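Germination protein (Bacillus megaterium, PDB 6O59) probably takes part in sensing germinants, as the N-terminal domain of the A subunit of the spore germinant receptor GerK3. Local coordinates at residues 147-150 and 155-158; 159-162 and 168-171; 241-246 and 262-267. All blocks are in the same frame, centred on the assembly; numbering follows the deposited sequence.

In the fold
All three contacts lie in the second half of the chain, around the antiparallel sheet formed by 169-176, 182-189, 252-256, 262-265 and 235-237. Contacts 1 and 2 follow each other along helix 153-163, their centres about 12 Å apart; contact 3 comes later and adds helix 240-248, its centre about 13 Å from that of contact 1 and 12 Å from that of contact 2. F149 and V160 both reach V243, so the three contacts join two helices on one face of this sheet. The earlier strands form a separate antiparallel sheet with the same 1-2-4-5-3 order. Contact 2 meets that half through D26, linking the two halves of the germinant-receptor domain.

Contact 1: residues 147-150 and 155-158; sequences GAFT and TNLA
N156 turns its flat amide toward the backbone of T150 and grips it at two points, while F149 brings the edge of its ring to the same amide. The amide oxygen OD1 of N156 accepts the backbone N-H of T150 at 2.8 Å, with the donor in the carbonyl plane on a lone pair. The other branch, ND2 of N156, gives a hydrogen to the T150 backbone O at 3.0 Å; that oxygen lies nearly in the amide plane, whereas the donor is tilted 35° from the plane of the T150 carbonyl. With both amide branches engaged by one residue, the terminal rotation of N156 is fixed. T150 OG1 sits between its own backbone N and carbonyl carbon (chi1 63°), which carries it to the same oxygen for a weak hydrogen bond, 3.4 Å from N156 OD1. T150 OG1 also lies beside T155, 3.5 Å from the T155 CG2 methyl.

F149 meets N156 with its ring edge: CD1 of F149 is 3.3 Å from N156 OD1, which lies near the ring plane, and ring and amide planes stand 71° apart. The two side-chain-to-backbone hydrogen bonds of N156 tie the extended approach to helix 153-163 onto that helix's opening turns. F149 also makes an edge-to-face contact with F255 of strand 252-256, touches P240 and V243 of helix 240-248, and is hydrogen-bonded through its backbone to E238, thus joining the loop before helix 153-163 to the sheet and to the second helix.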
loop_
_atom_site.group_PDB
_atom_site.type_symbol
_atom_site.label_atom_id
_atom_site.label_comp_id
_atom_site.label_asym_id
_atom_site.label_seq_id
_atom_site.Cartn_x
_atom_site.Cartn_y
_atom_site.Cartn_z
ATOM N N GLY A 147 4.127 18.864 7.922
ATOM C CA GLY A 147 3.831 17.613 7.218
ATOM C C GLY A 147 3.964 16.428 8.159
ATOM O O GLY A 147 4.696 15.468 7.887
ATOM N N ALA A 148 3.276 16.530 9.309
ATOM C CA ALA A 148 3.260 15.547 10.377
ATOM C C ALA A 148 2.082 14.601 10.227
ATOM O O ALA A 148 1.125 14.897 9.506
ATOM C CB ALA A 148 3.193 16.250 11.727
ATOM N N PHE A 149 2.147 13.468 10.933
ATOM C CA PHE A 149 1.085 12.487 10.958
ATOM C C PHE A 149 -0.207 13.092 11.526
ATOM O O PHE A 149 -0.164 14.031 12.318
ATOM C CB PHE A 149 1.518 11.286 11.786
ATOM C CG PHE A 149 2.546 10.405 11.117
ATOM C CD1 PHE A 149 2.283 9.807 9.886
ATOM C CD2 PHE A 149 3.733 10.078 11.766
ATOM C CE1 PHE A 149 3.209 8.940 9.295
ATOM C CE2 PHE A 149 4.660 9.214 11.174
ATOM C CZ PHE A 149 4.392 8.655 9.941
ATOM N N THR A 150 -1.349 12.548 11.100
ATOM C CA THR A 150 -2.693 12.953 11.511
ATOM C C THR A 150 -3.351 11.830 12.344
ATOM O O THR A 150 -2.719 10.806 12.635
ATOM C CB THR A 150 -3.542 13.285 10.264
ATOM O OG1 THR A 150 -3.694 12.110 9.458
ATOM C CG2 THR A 150 -2.947 14.396 9.435
ATOM N N THR A 155 -4.244 8.237 5.938
ATOM C CA THR A 155 -3.428 9.409 5.629
ATOM C C THR A 155 -1.974 9.136 6.027
ATOM O O THR A 155 -1.069 9.397 5.239
ATOM C CB THR A 155 -4.003 10.639 6.337
ATOM O OG1 THR A 155 -5.366 10.830 5.937
ATOM C CG2 THR A 155 -3.214 11.893 6.046
ATOM N N ASN A 156 -1.762 8.581 7.234
ATOM C CA ASN A 156 -0.442 8.247 7.778
ATOM C C ASN A 156 0.295 7.199 6.916
ATOM O O ASN A 156 1.479 7.377 6.643
ATOM C CB ASN A 156 -0.578 7.755 9.226
ATOM C CG ASN A 156 -1.049 8.820 10.193
ATOM O OD1 ASN A 156 -1.057 10.015 9.896
ATOM N ND2 ASN A 156 -1.472 8.404 11.378
ATOM N N LEU A 157 -0.410 6.139 6.471
ATOM C CA LEU A 157 0.169 5.093 5.614
ATOM C C LEU A 157 0.651 5.675 4.302
ATOM O O LEU A 157 1.766 5.368 3.868
ATOM C CB LEU A 157 -0.825 3.961 5.311
ATOM C CG LEU A 157 -1.533 3.276 6.469
ATOM C CD1 LEU A 157 -2.389 2.136 5.954
ATOM C CD2 LEU A 157 -0.547 2.855 7.587
ATOM N N ALA A 158 -0.190 6.548 3.699
ATOM C CA ALA A 158 0.074 7.248 2.455
ATOM C C ALA A 158 1.343 8.117 2.585
ATOM O O ALA A 158 2.167 8.140 1.669
ATOM C CB ALA A 158 -1.139 8.090 2.075
#

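Contact 2: residues 159-162 and 168-171; sequences MVRR and DLWL
V160 opens the contact from helix 153-163 with one methyl: its CG1, anti to the backbone N, meets the CD2 methyl of L169, with V160 CG1 and L169 CD2 4.0 Å apart. The two branched side chains cross at about a right angle, an apolar touch between the helix and the start of strand 169-176.

One residue further on, R161 has the largest share of the contact. Its chain bends at chi2 (-65°), which brings the guanidinium from the helix to the strand although the base of the side chain does not point there. NH1 of R161 donates to the backbone O of L169 at 3.1 Å, a bond bent to 141° at the hydrogen, and the donor is tilted 34° from the plane of the L169 carbonyl. The same nitrogen rests beside the aliphatic base of that leucine, R161 NH1 being 3.5 Å from L169 CB. L171 reaches the group from the opposite direction and lays a methyl over one face, toward its rim, with L171 CD1 3.6 Å from R161 NH2. The guanidinium is thus held at its edge by a carbonyl and covered on a face by a methyl. A carboxylate outside the two segments completes its setting: NH2 forms a salt bridge with OD1 of D26, a charge that probably compensates this buried arginine.

D26 immediately precedes strand 27-34 of the first sheet, and S24 nearby bonds through OG to the backbone N of L171, so the contact sits where the two halves of the domain meet. V160 and L169 both pack on L247 of helix 240-248, while V160 and L171 both touch M187 of strand 182-189, so the contact lies between helices 153-163 and 240-248 and the sheet.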
loop_
_atom_site.group_PDB
_atom_site.type_symbol
_atom_site.label_atom_id
_atom_site.label_comp_id
_atom_site.label_asym_id
_atom_site.label_seq_id
_atom_site.Cartn_x
_atom_site.Cartn_y
_atom_site.Cartn_z
ATOM N N MET A 159 1.534 8.768 3.753
ATOM C CA MET A 159 2.700 9.609 4.014
ATOM C C MET A 159 3.986 8.793 3.970
ATOM O O MET A 159 4.937 9.242 3.341
ATOM C CB MET A 159 2.561 10.357 5.353
ATOM C CG MET A 159 1.460 11.418 5.306
ATOM S SD MET A 159 1.198 12.340 6.834
ATOM C CE MET A 159 2.295 13.647 6.558
ATOM N N VAL A 160 3.997 7.586 4.566
ATOM C CA VAL A 160 5.157 6.685 4.581
ATOM C C VAL A 160 5.429 6.182 3.141
ATOM O O VAL A 160 6.567 6.271 2.663
ATOM C CB VAL A 160 4.980 5.504 5.578
ATOM C CG1 VAL A 160 6.163 4.543 5.494
ATOM C CG2 VAL A 160 4.777 5.993 7.015
ATOM N N ARG A 161 4.370 5.694 2.456
ATOM C CA ARG A 161 4.375 5.203 1.068
ATOM C C ARG A 161 4.971 6.189 0.052
ATOM O O ARG A 161 5.361 5.785 -1.043
ATOM C CB ARG A 161 2.933 4.877 0.619
ATOM C CG ARG A 161 2.400 3.560 1.164
ATOM C CD ARG A 161 3.177 2.379 0.630
ATOM N NE ARG A 161 2.384 1.165 0.671
ATOM C CZ ARG A 161 2.893 -0.055 0.625
ATOM N NH1 ARG A 161 4.205 -0.229 0.546
ATOM N NH2 ARG A 161 2.099 -1.114 0.690
ATOM N N ARG A 162 4.956 7.480 0.387
ATOM C CA ARG A 162 5.456 8.553 -0.456
ATOM C C ARG A 162 6.966 8.657 -0.344
ATOM O O ARG A 162 7.615 9.070 -1.306
ATOM C CB ARG A 162 4.797 9.872 -0.083
ATOM C CG ARG A 162 3.456 10.048 -0.741
ATOM C CD ARG A 162 2.942 11.473 -0.630
ATOM N NE ARG A 162 1.591 11.650 -1.180
ATOM C CZ ARG A 162 0.478 11.702 -0.450
ATOM N NH1 ARG A 162 0.532 11.543 0.871
ATOM N NH2 ARG A 162 -0.699 11.906 -1.034
ATOM N N ASP A 168 8.475 -4.182 -1.064
ATOM C CA ASP A 168 8.876 -4.988 0.092
ATOM C C ASP A 168 8.332 -4.393 1.399
ATOM O O ASP A 168 8.356 -5.069 2.436
ATOM C CB ASP A 168 10.399 -5.175 0.148
ATOM C CG ASP A 168 10.944 -6.191 -0.842
ATOM O OD1 ASP A 168 10.132 -6.955 -1.417
ATOM O OD2 ASP A 168 12.189 -6.237 -1.028
ATOM N N LEU A 169 7.785 -3.154 1.340
ATOM C CA LEU A 169 7.129 -2.539 2.492
ATOM C C LEU A 169 5.755 -3.189 2.622
ATOM O O LEU A 169 4.872 -2.991 1.776
ATOM C CB LEU A 169 7.039 -1.009 2.390
ATOM C CG LEU A 169 6.319 -0.285 3.546
ATOM C CD1 LEU A 169 6.894 -0.663 4.908
ATOM C CD2 LEU A 169 6.389 1.212 3.354
ATOM N N TRP A 170 5.634 -4.061 3.627
ATOM C CA TRP A 170 4.420 -4.825 3.846
ATOM C C TRP A 170 3.616 -4.249 5.023
ATOM O O TRP A 170 4.176 -3.949 6.079
ATOM C CB TRP A 170 4.764 -6.303 4.044
ATOM C CG TRP A 170 5.259 -6.987 2.799
ATOM C CD1 TRP A 170 5.485 -6.419 1.577
ATOM C CD2 TRP A 170 5.609 -8.370 2.665
ATOM N NE1 TRP A 170 5.957 -7.360 0.696
ATOM C CE2 TRP A 170 6.045 -8.568 1.336
ATOM C CE3 TRP A 170 5.582 -9.475 3.538
ATOM C CZ2 TRP A 170 6.426 -9.826 0.850
ATOM C CZ3 TRP A 170 5.980 -10.719 3.061
ATOM C CH2 TRP A 170 6.401 -10.883 1.734
ATOM N N LEU A 171 2.296 -3.990 4.775
ATOM C CA LEU A 171 1.302 -3.405 5.698
ATOM C C LEU A 171 0.262 -4.455 6.106
ATOM O O LEU A 171 -0.339 -5.075 5.233
ATOM C CB LEU A 171 0.601 -2.195 5.046
ATOM C CG LEU A 171 1.305 -0.815 5.051
ATOM C CD1 LEU A 171 2.602 -0.806 4.264
ATOM C CD2 LEU A 171 0.417 0.221 4.426
#

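Contact 3: residues 241-246 and 262-267; sequences DVVAGN and GLIAPA
I264 fills the tight part of this contact, pointing from strand 262-265 at helix 240-248 between V243 and N246. With CG1 anti to the carbonyl carbon (chi1 -62°), its CD1 methyl reaches the helix backbone, 3.8 Å from V243 CA, and also meets the V243 methyl, where I264 CD1 and V243 CG2 are 3.9 Å apart. N246 is met by both branches, the closest approach being I264 CG2 to N246 CG at 3.7 Å. At the side-chain-free G262, V243 CG2 comes within 4.3 Å of the G262 CA.

Helix 240-248 joins strands 235-237 and 252-256 in a beta-alpha-beta crossover, and strand 262-265 runs between those two strands, antiparallel to both. The helix runs in roughly the same direction as strand 262-265, the short-segment axes 23° apart and 9.3 Å at closest approach.

The looser side begins at V242, whose side chain is partly exposed and makes no contact with the strand. D241 is exposed and forms a salt bridge through OD2 with R239. Past the strand end, P266 follows a cis peptide bond; the backbone oxygens of P266 and A267 both accept from R251 NH2.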
loop_
_atom_site.group_PDB
_atom_site.type_symbol
_atom_site.label_atom_id
_atom_site.label_comp_id
_atom_site.label_asym_id
_atom_site.label_seq_id
_atom_site.Cartn_x
_atom_site.Cartn_y
_atom_site.Cartn_z
ATOM N N ASP A 241 9.558 10.828 8.003
ATOM C CA ASP A 241 10.959 10.532 7.643
ATOM C C ASP A 241 11.652 9.698 8.731
ATOM O O ASP A 241 12.423 8.802 8.395
ATOM C CB ASP A 241 11.761 11.800 7.348
ATOM C CG ASP A 241 11.661 12.871 8.406
ATOM O OD1 ASP A 241 10.543 13.428 8.590
ATOM O OD2 ASP A 241 12.692 13.179 9.032
ATOM N N VAL A 242 11.330 9.946 10.021
ATOM C CA VAL A 242 11.872 9.194 11.162
ATOM C C VAL A 242 11.344 7.745 11.103
ATOM O O VAL A 242 12.125 6.806 11.332
ATOM C CB VAL A 242 11.592 9.896 12.514
ATOM C CG1 VAL A 242 12.069 9.061 13.704
ATOM C CG2 VAL A 242 12.253 11.276 12.539
ATOM N N VAL A 243 10.056 7.564 10.727
ATOM C CA VAL A 243 9.436 6.238 10.556
ATOM C C VAL A 243 10.151 5.527 9.407
ATOM O O VAL A 243 10.612 4.400 9.572
ATOM C CB VAL A 243 7.900 6.334 10.338
ATOM C CG1 VAL A 243 7.334 5.057 9.723
ATOM C CG2 VAL A 243 7.188 6.662 11.648
ATOM N N ALA A 244 10.320 6.230 8.279
ATOM C CA ALA A 244 11.008 5.727 7.082
ATOM C C ALA A 244 12.432 5.239 7.434
ATOM O O ALA A 244 12.801 4.121 7.061
ATOM C CB ALA A 244 11.043 6.806 6.014
ATOM N N GLY A 245 13.178 6.031 8.207
ATOM C CA GLY A 245 14.526 5.686 8.637
ATOM C C GLY A 245 14.569 4.412 9.454
ATOM O O GLY A 245 15.389 3.531 9.175
ATOM N N ASN A 246 13.654 4.279 10.444
ATOM C CA ASN A 246 13.605 3.070 11.279
ATOM C C ASN A 246 13.158 1.842 10.490
ATOM O O ASN A 246 13.660 0.741 10.744
ATOM C CB ASN A 246 12.729 3.262 12.493
ATOM C CG ASN A 246 13.361 4.163 13.514
ATOM O OD1 ASN A 246 12.847 5.235 13.827
ATOM N ND2 ASN A 246 14.505 3.767 14.045
ATOM N N GLY A 262 3.372 7.821 14.636
ATOM C CA GLY A 262 3.801 6.466 14.327
ATOM C C GLY A 262 4.476 5.895 15.551
ATOM O O GLY A 262 5.091 6.643 16.315
ATOM N N LEU A 263 4.326 4.592 15.786
ATOM C CA LEU A 263 4.962 3.949 16.933
ATOM C C LEU A 263 6.025 2.994 16.419
ATOM O O LEU A 263 5.714 2.063 15.669
ATOM C CB LEU A 263 3.936 3.235 17.836
ATOM C CG LEU A 263 2.852 4.129 18.443
ATOM C CD1 LEU A 263 1.800 3.312 19.143
ATOM C CD2 LEU A 263 3.448 5.161 19.394
ATOM N N ILE A 264 7.296 3.275 16.749
ATOM C CA ILE A 264 8.458 2.485 16.313
ATOM C C ILE A 264 8.738 1.440 17.364
ATOM O O ILE A 264 8.787 1.758 18.558
ATOM C CB ILE A 264 9.679 3.408 16.065
ATOM C CG1 ILE A 264 9.411 4.450 14.932
ATOM C CG2 ILE A 264 10.991 2.620 15.843
ATOM C CD1 ILE A 264 9.090 3.908 13.562
ATOM N N ALA A 265 8.891 0.187 16.926
ATOM C CA ALA A 265 9.184 -0.924 17.830
ATOM C C ALA A 265 10.256 -1.873 17.249
ATOM O O ALA A 265 10.213 -2.211 16.065
ATOM C CB ALA A 265 7.909 -1.693 18.161
ATOM N N PRO A 266 11.227 -2.330 18.070
ATOM C CA PRO A 266 11.482 -1.971 19.475
ATOM C C PRO A 266 12.187 -0.607 19.515
ATOM O O PRO A 266 12.904 -0.265 18.569
ATOM C CB PRO A 266 12.363 -3.138 19.982
ATOM C CG PRO A 266 12.509 -4.105 18.814
ATOM C CD PRO A 266 12.253 -3.273 17.596
ATOM N N ALA A 267 11.957 0.189 20.575
ATOM C CA ALA A 267 12.563 1.523 20.692
ATOM C C ALA A 267 14.100 1.436 20.827
ATOM O O ALA A 267 14.804 2.265 20.259
ATOM C CB ALA A 267 11.963 2.278 21.866
#